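Local structure of protein CLPV1 (Pseudomonas aeruginosa, 4UQW) at residues E96-R100 and I123-L129. The protein is the AAA+ ATPase of a type VI secretion system, represented by its N-terminal domain, and probably disassembles the contracted TssB-TssC sheath. Sequence-based numbering, arbitrary orientation.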
ATOM      1  N   GLU A  96      -7.961   4.806  -3.833  1.00 13.82           N
ATOM      2  CA  GLU A  96      -8.783   3.615  -4.027  1.00 13.00           C
ATOM      3  C   GLU A  96      -8.318   2.469  -3.151  1.00 14.75           C
ATOM      4  O   GLU A  96      -9.135   1.689  -2.604  1.00 15.60           O
ATOM      5  CB  GLU A  96      -8.701   3.191  -5.499  1.00 15.47           C
ATOM      6  CG  GLU A  96      -9.866   2.284  -5.862  1.00 23.32           C
ATOM      7  CD  GLU A  96      -9.919   1.904  -7.330  1.00 32.73           C
ATOM      8  OE1 GLU A  96      -9.226   2.549  -8.217  1.00 30.50           O
ATOM      9  OE2 GLU A  96     -10.656   0.906  -7.560  1.00 29.44           O
ATOM     10  N   ALA A  97      -7.016   2.302  -2.997  1.00 12.90           N
ATOM     11  CA  ALA A  97      -6.541   1.233  -2.130  1.00 13.17           C
ATOM     12  C   ALA A  97      -6.996   1.447  -0.678  1.00 12.20           C
ATOM     13  O   ALA A  97      -7.280   0.450  -0.009  1.00 13.83           O
ATOM     14  CB  ALA A  97      -4.952   1.117  -2.197  1.00 13.77           C
ATOM     15  N   VAL A  98      -7.006   2.693  -0.192  1.00 13.57           N
ATOM     16  CA  VAL A  98      -7.469   2.887   1.181  1.00 12.51           C
ATOM     17  C   VAL A  98      -8.943   2.501   1.258  1.00 12.83           C
ATOM     18  O   VAL A  98      -9.328   1.825   2.233  1.00 14.97           O
ATOM     19  CB  VAL A  98      -7.272   4.348   1.638  1.00 12.11           C
ATOM     20  CG1 VAL A  98      -7.796   4.522   3.097  1.00 13.63           C
ATOM     21  CG2 VAL A  98      -5.769   4.710   1.623  1.00 14.59           C
ATOM     22  N   GLU A  99      -9.767   2.908   0.277  1.00 12.54           N
ATOM     23  CA  GLU A  99     -11.198   2.503   0.333  1.00 12.87           C
ATOM     24  C   GLU A  99     -11.335   0.966   0.380  1.00 15.10           C
ATOM     25  O   GLU A  99     -12.131   0.444   1.186  1.00 14.77           O
ATOM     26  CB  GLU A  99     -11.959   3.096  -0.866  1.00 15.35           C
ATOM     27  CG  GLU A  99     -13.429   2.738  -0.781  1.00 16.16           C
ATOM     28  CD  GLU A  99     -14.247   3.278  -1.933  1.00 26.87           C
ATOM     29  OE1 GLU A  99     -14.208   4.498  -2.195  1.00 32.11           O
ATOM     30  OE2 GLU A  99     -14.891   2.449  -2.528  1.00 32.18           O
ATOM     31  N   ARG A 100     -10.649   0.261  -0.515  1.00 13.98           N
ATOM     32  CA  ARG A 100     -10.780  -1.192  -0.506  1.00 13.73           C
ATOM     33  C   ARG A 100     -10.213  -1.804   0.757  1.00 13.38           C
ATOM     34  O   ARG A 100     -10.776  -2.795   1.264  1.00 15.04           O
ATOM     35  CB  ARG A 100     -10.074  -1.801  -1.725  1.00 15.11           C
ATOM     36  CG  ARG A 100     -10.528  -1.176  -3.050  1.00 14.70           C
ATOM     37  CD  ARG A 100     -12.066  -1.164  -3.248  1.00 19.33           C
ATOM     38  NE  ARG A 100     -12.688  -2.452  -3.141  1.00 23.48           N
ATOM     39  CZ  ARG A 100     -13.995  -2.541  -2.811  1.00 25.97           C
ATOM     40  NH1 ARG A 100     -14.699  -1.416  -2.650  1.00 29.95           N
ATOM     41  NH2 ARG A 100     -14.576  -3.705  -2.686  1.00 28.59           N
ATOM     42  N   ILE A 123      -6.330  -4.404  -2.526  1.00 14.12           N
ATOM     43  CA  ILE A 123      -5.712  -4.312  -3.854  1.00 12.88           C
ATOM     44  C   ILE A 123      -5.875  -5.597  -4.667  1.00 16.11           C
ATOM     45  O   ILE A 123      -6.220  -5.561  -5.842  1.00 16.76           O
ATOM     46  CB  ILE A 123      -4.203  -3.915  -3.664  1.00 13.89           C
ATOM     47  CG1 ILE A 123      -4.079  -2.441  -3.245  1.00 14.16           C
ATOM     48  CG2 ILE A 123      -3.363  -4.176  -4.960  1.00 17.93           C
ATOM     49  CD1 ILE A 123      -2.654  -2.053  -2.684  1.00 15.90           C
ATOM     50  N   LEU A 124      -5.608  -6.738  -4.043  1.00 16.10           N
ATOM     51  CA  LEU A 124      -5.700  -7.989  -4.797  1.00 17.51           C
ATOM     52  C   LEU A 124      -7.104  -8.294  -5.264  1.00 19.91           C
ATOM     53  O   LEU A 124      -7.297  -8.959  -6.297  1.00 21.62           O
ATOM     54  CB  LEU A 124      -5.177  -9.187  -3.965  1.00 18.50           C
ATOM     55  CG  LEU A 124      -3.675  -9.128  -3.646  1.00 18.55           C
ATOM     56  CD1 LEU A 124      -3.295 -10.203  -2.612  1.00 21.84           C
ATOM     57  CD2 LEU A 124      -2.842  -9.228  -4.938  1.00 19.27           C
ATOM     58  N   LYS A 125      -8.096  -7.808  -4.530  1.00 18.06           N
ATOM     59  CA  LYS A 125      -9.492  -8.034  -4.895  1.00 19.06           C
ATOM     60  C   LYS A 125     -10.070  -7.064  -5.896  1.00 25.04           C
ATOM     61  O   LYS A 125     -11.236  -7.206  -6.266  1.00 27.60           O
ATOM     62  CB  LYS A 125     -10.343  -8.005  -3.644  1.00 21.43           C
ATOM     63  CG  LYS A 125     -10.088  -9.139  -2.687  1.00 22.39           C
ATOM     64  CD  LYS A 125     -10.518 -10.500  -3.249  1.00 27.24           C
ATOM     65  CE  LYS A 125     -12.054 -10.644  -3.346  1.00 32.86           C
ATOM     66  NZ  LYS A 125     -12.388 -12.045  -3.833  1.00 39.29           N
ATOM     67  N   THR A 126      -9.282  -6.106  -6.364  1.00 18.82           N
ATOM     68  CA  THR A 126      -9.768  -5.099  -7.310  1.00 18.14           C
ATOM     69  C   THR A 126      -8.902  -5.225  -8.567  1.00 17.21           C
ATOM     70  O   THR A 126      -7.753  -4.888  -8.470  1.00 18.84           O
ATOM     71  CB  THR A 126      -9.621  -3.707  -6.714  1.00 23.96           C
ATOM     72  OG1 THR A 126     -10.271  -3.667  -5.418  1.00 30.18           O
ATOM     73  CG2 THR A 126     -10.206  -2.613  -7.665  1.00 26.36           C
ATOM     74  N   PRO A 127      -9.449  -5.656  -9.699  1.00 21.96           N
ATOM     75  CA  PRO A 127      -8.543  -5.966 -10.818  1.00 21.42           C
ATOM     76  C   PRO A 127      -7.623  -4.836 -11.276  1.00 24.04           C
ATOM     77  O   PRO A 127      -6.433  -5.093 -11.563  1.00 24.46           O
ATOM     78  CB  PRO A 127      -9.520  -6.346 -11.917  1.00 27.80           C
ATOM     79  CG  PRO A 127     -10.645  -7.016 -11.131  1.00 26.56           C
ATOM     80  CD  PRO A 127     -10.801  -6.202  -9.878  1.00 21.42           C
ATOM     81  N   SER A 128      -8.128  -3.609 -11.322  1.00 22.56           N
ATOM     82  CA  SER A 128      -7.252  -2.492 -11.749  1.00 22.95           C
ATOM     83  C   SER A 128      -6.103  -2.236 -10.773  1.00 21.26           C
ATOM     84  O   SER A 128      -4.957  -1.904 -11.197  1.00 21.81           O
ATOM     85  CB  SER A 128      -8.069  -1.223 -11.915  1.00 28.57           C
ATOM     86  OG  SER A 128      -8.687  -0.905 -10.683  1.00 29.96           O
ATOM     87  N   LEU A 129      -6.341  -2.399  -9.467  1.00 19.43           N
ATOM     88  CA  LEU A 129      -5.280  -2.208  -8.472  1.00 16.32           C
ATOM     89  C   LEU A 129      -4.322  -3.375  -8.491  1.00 17.03           C
ATOM     90  O   LEU A 129      -3.115  -3.161  -8.400  1.00 17.62           O
ATOM     91  CB  LEU A 129      -5.882  -2.047  -7.039  1.00 16.01           C
ATOM     92  CG  LEU A 129      -6.822  -0.858  -6.944  1.00 17.64           C
ATOM     93  CD1 LEU A 129      -7.334  -0.823  -5.504  1.00 19.56           C
ATOM     94  CD2 LEU A 129      -6.119   0.485  -7.271  1.00 24.47           C
TER
HETATM   95  O   HOH W   1      -9.362   1.755 -10.634  1.00 38.46           O
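Ala97 and Ile123 bring the two backbones closest, their CA atoms 5.9 Å apart, where one turn of a helix meets the end of a second helix, a short linker and the start of a third. The contact illustrates how a helix-helix junction can grade from apolar interior to water-bridged side without one direct hydrogen bond across it. At the buried end the methyl of Ala97 rests on the Ile123 side chain, CB to CG1 3.8 Å. Leu129 then fills the middle: its CD1 reaches Ala97 N and the CG atoms of Glu96 and Arg100, while CD2 lies 3.8 Å from Glu96 OE1. Glu96 runs out almost straight, its CG turned away from the backbone N (chi1 -161°), crosses Leu129 obliquely and lays its carboxylate beside the CD2 methyl, toward the partly exposed side. There OE2 touches Thr126 CG2 at 3.5 Å, and OE1 accepts a short bond from a water (2.5 Å) that also pairs with Ser128 OG at 2.7 Å. Arg100, bent at chi2 and chi3, crosses Thr126 at about a right angle, CG 3.4 Å from OG1; that hydroxyl is hydrogen-bonded to the carbonyl of Gly122. In this mostly helical Clp N-terminal domain the contact joins helix 92-108 to the bend between helices 116-124 and 127-136, while helix 40-49 packs against its buried end, Leu40 touching Ala97 and Phe44 touching Ile123.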